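PDB 1U9C: Apc35852 from Geobacillus stearothermophilus, which is of unknown function but belongs to the DJ-1/PfpI family, whose relatives include chaperones and cysteine proteases. Local coordinates for residues K150-F155 with S175-R180. Sequence-based numbering, arbitrary orientation.
Sequences KTVTSF and STLRLR
V152 and L177 mark the closest approach of CA atoms, 8.3 Å apart, where an extended run of chain passes the last turn of helix 173-179; only side chains touch. From V152 to S154 the side chains alternate, with T153 directed away from the helix and its two neighbours toward it. Within the helix, the bond from L179 N to S175 O, 2.9 Å, spans the turn that carries L177.

L177 does most of the reaching. Its CG stands beside the backbone N and anti to the carbonyl carbon (chi1 -71°), and the branch ending in CD1 extends toward V152 and S154. CD1 lies 3.6 Å from S154 OG and 3.8 Å from S154 CB, while CG2 of V152 meets the same methyl more loosely at 4.3 Å. The hydroxyl of S154 thus has a methyl as its neighbour on the helix side, and OG donates a hydrogen bond to F155 O, 3.0 Å away, from above the carbonyl plane, 46° out of it. Replacing S154 by alanine removes OG, which would probably leave F155 O without this donor and open a small gap beside CD1 of L177.

All three touching residues are buried. V152 pairs through its backbone with N183 and V185, placing the strand parallel to 183-184, whose F184 also packs against V152 and S154. V152 also packs on L200 and T202 of strand 200-203, so the contact ties helix 173-179 and the small parallel sheet 151-152/183-184 to the central sheet of this DJ-1/PfpI-family alpha/beta fold.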
ATOM      1  N   LYS A 150      10.320   8.816 -10.866  1.00 23.37           N
ATOM      2  CA  LYS A 150      10.719   7.958  -9.750  1.00 24.30           C
ATOM      3  C   LYS A 150      10.754   6.486 -10.154  1.00 23.72           C
ATOM      4  O   LYS A 150       9.926   6.052 -10.964  1.00 25.90           O
ATOM      5  CB  LYS A 150       9.730   8.103  -8.595  1.00 23.97           C
ATOM      6  CG  LYS A 150       9.619   9.494  -7.982  1.00 27.43           C
ATOM      7  CD  LYS A 150      10.916   9.945  -7.346  1.00 28.89           C
ATOM      8  CE  LYS A 150      11.144   9.260  -6.005  1.00 31.37           C
ATOM      9  NZ  LYS A 150      10.435   9.979  -4.914  1.00 37.75           N
ATOM     10  N   THR A 151      11.677   5.730  -9.569  1.00 23.17           N
ATOM     11  CA  THR A 151      11.803   4.300  -9.777  1.00 22.21           C
ATOM     12  C   THR A 151      10.770   3.620  -8.869  1.00 22.29           C
ATOM     13  O   THR A 151      10.823   3.777  -7.655  1.00 21.25           O
ATOM     14  CB  THR A 151      13.201   3.802  -9.416  1.00 22.49           C
ATOM     15  OG1 THR A 151      14.161   4.394 -10.310  1.00 23.27           O
ATOM     16  CG2 THR A 151      13.326   2.287  -9.661  1.00 22.22           C
ATOM     17  N   VAL A 152       9.874   2.841  -9.452  1.00 21.77           N
ATOM     18  CA  VAL A 152       8.829   2.163  -8.699  1.00 22.99           C
ATOM     19  C   VAL A 152       8.563   0.792  -9.241  1.00 22.40           C
ATOM     20  O   VAL A 152       8.870   0.495 -10.424  1.00 23.80           O
ATOM     21  CB  VAL A 152       7.523   2.908  -8.704  1.00 23.11           C
ATOM     22  CG1 VAL A 152       7.676   4.321  -8.280  1.00 24.92           C
ATOM     23  CG2 VAL A 152       6.805   2.810 -10.053  1.00 25.88           C
ATOM     24  N   THR A 153       7.934  -0.012  -8.396  1.00 22.06           N
ATOM     25  CA  THR A 153       7.362  -1.277  -8.797  1.00 22.04           C
ATOM     26  C   THR A 153       5.943  -1.402  -8.309  1.00 22.37           C
ATOM     27  O   THR A 153       5.469  -0.587  -7.517  1.00 22.27           O
ATOM     28  CB  THR A 153       8.257  -2.431  -8.340  1.00 23.00           C
ATOM     29  OG1 THR A 153       7.896  -3.652  -8.988  1.00 22.75           O
ATOM     30  CG2 THR A 153       8.179  -2.721  -6.856  1.00 21.84           C
ATOM     31  N   SER A 154       5.265  -2.440  -8.788  1.00 21.97           N
ATOM     32  CA  SER A 154       3.904  -2.770  -8.371  1.00 22.38           C
ATOM     33  C   SER A 154       3.600  -4.136  -8.897  1.00 21.47           C
ATOM     34  O   SER A 154       4.364  -4.691  -9.669  1.00 22.33           O
ATOM     35  CB  SER A 154       2.844  -1.804  -8.889  1.00 22.04           C
ATOM     36  OG  SER A 154       2.622  -1.911 -10.311  1.00 22.60           O
ATOM     37  N   PHE A 155       2.385  -4.609  -8.622  1.00 23.30           N
ATOM     38  CA  PHE A 155       1.862  -5.790  -9.274  1.00 23.56           C
ATOM     39  C   PHE A 155       1.948  -5.536 -10.768  1.00 23.45           C
ATOM     40  O   PHE A 155       1.549  -4.500 -11.260  1.00 23.11           O
ATOM     41  CB  PHE A 155       0.417  -5.974  -8.905  1.00 24.05           C
ATOM     42  CG  PHE A 155      -0.082  -7.367  -9.037  1.00 26.28           C
ATOM     43  CD1 PHE A 155       0.301  -8.330  -8.152  1.00 29.95           C
ATOM     44  CD2 PHE A 155      -1.025  -7.677  -9.989  1.00 25.33           C
ATOM     45  CE1 PHE A 155      -0.227  -9.587  -8.234  1.00 32.36           C
ATOM     46  CE2 PHE A 155      -1.557  -8.940 -10.063  1.00 27.59           C
ATOM     47  CZ  PHE A 155      -1.169  -9.876  -9.185  1.00 25.75           C
ATOM     48  N   SER A 175       0.959  -0.217 -16.066  1.00 22.11           N
ATOM     49  CA  SER A 175       0.793   0.603 -17.252  1.00 22.78           C
ATOM     50  C   SER A 175       0.501   2.040 -16.893  1.00 21.65           C
ATOM     51  O   SER A 175       1.032   2.981 -17.488  1.00 22.22           O
ATOM     52  CB  SER A 175      -0.385   0.062 -18.066  1.00 22.97           C
ATOM     53  OG  SER A 175       0.014  -1.143 -18.691  1.00 29.83           O
ATOM     54  N   THR A 176      -0.370   2.196 -15.902  1.00 22.19           N
ATOM     55  CA  THR A 176      -0.802   3.519 -15.517  1.00 22.73           C
ATOM     56  C   THR A 176       0.307   4.289 -14.790  1.00 22.83           C
ATOM     57  O   THR A 176       0.503   5.497 -14.992  1.00 23.43           O
ATOM     58  CB  THR A 176      -2.172   3.431 -14.787  1.00 23.98           C
ATOM     59  OG1 THR A 176      -3.125   2.848 -15.691  1.00 23.19           O
ATOM     60  CG2 THR A 176      -2.774   4.800 -14.536  1.00 25.67           C
ATOM     61  N   LEU A 177       1.042   3.594 -13.914  1.00 22.24           N
ATOM     62  CA  LEU A 177       2.176   4.228 -13.263  1.00 22.45           C
ATOM     63  C   LEU A 177       3.219   4.706 -14.265  1.00 22.24           C
ATOM     64  O   LEU A 177       3.752   5.808 -14.151  1.00 21.27           O
ATOM     65  CB  LEU A 177       2.848   3.266 -12.286  1.00 22.76           C
ATOM     66  CG  LEU A 177       2.079   2.945 -11.029  1.00 22.86           C
ATOM     67  CD1 LEU A 177       2.687   1.727 -10.373  1.00 22.76           C
ATOM     68  CD2 LEU A 177       1.994   4.145 -10.107  1.00 24.04           C
ATOM     69  N   ARG A 178       3.511   3.890 -15.266  1.00 22.53           N
ATOM     70  CA  ARG A 178       4.408   4.344 -16.333  1.00 22.84           C
ATOM     71  C   ARG A 178       3.848   5.537 -17.127  1.00 22.55           C
ATOM     72  O   ARG A 178       4.550   6.498 -17.400  1.00 22.28           O
ATOM     73  CB  ARG A 178       4.781   3.196 -17.256  1.00 22.47           C
ATOM     74  CG  ARG A 178       5.653   3.622 -18.384  1.00 23.44           C
ATOM     75  CD  ARG A 178       5.972   2.522 -19.380  1.00 24.67           C
ATOM     76  NE  ARG A 178       6.460   1.324 -18.695  1.00 25.73           N
ATOM     77  CZ  ARG A 178       5.740   0.244 -18.431  1.00 26.91           C
ATOM     78  NH1 ARG A 178       6.311  -0.765 -17.811  1.00 26.34           N
ATOM     79  NH2 ARG A 178       4.452   0.156 -18.788  1.00 25.19           N
ATOM     80  N   LEU A 179       2.569   5.482 -17.442  1.00 23.10           N
ATOM     81  CA  LEU A 179       1.893   6.566 -18.121  1.00 24.37           C
ATOM     82  C   LEU A 179       1.955   7.864 -17.326  1.00 24.11           C
ATOM     83  O   LEU A 179       2.058   8.938 -17.928  1.00 25.50           O
ATOM     84  CB  LEU A 179       0.431   6.159 -18.380  1.00 24.48           C
ATOM     85  CG  LEU A 179      -0.461   6.980 -19.276  1.00 25.11           C
ATOM     86  CD1 LEU A 179       0.193   7.114 -20.619  1.00 22.85           C
ATOM     87  CD2 LEU A 179      -1.836   6.303 -19.411  1.00 26.21           C
ATOM     88  N   ARG A 180       1.894   7.757 -15.992  1.00 25.07           N
ATOM     89  CA  ARG A 180       2.002   8.919 -15.100  1.00 25.11           C
ATOM     90  C   ARG A 180       3.466   9.427 -14.953  1.00 25.22           C
ATOM     91  O   ARG A 180       3.736  10.433 -14.286  1.00 27.44           O
ATOM     92  CB  ARG A 180       1.383   8.598 -13.712  1.00 25.58           C
ATOM     93  CG  ARG A 180      -0.136   8.277 -13.743  1.00 27.70           C
ATOM     94  CD  ARG A 180      -1.053   9.509 -13.830  1.00 30.09           C
ATOM     95  NE  ARG A 180      -2.472   9.148 -13.710  1.00 32.55           N
ATOM     96  CZ  ARG A 180      -3.264   8.747 -14.689  1.00 33.86           C
ATOM     97  NH1 ARG A 180      -2.847   8.697 -15.954  1.00 34.17           N
ATOM     98  NH2 ARG A 180      -4.524   8.418 -14.408  1.00 32.19           N
TER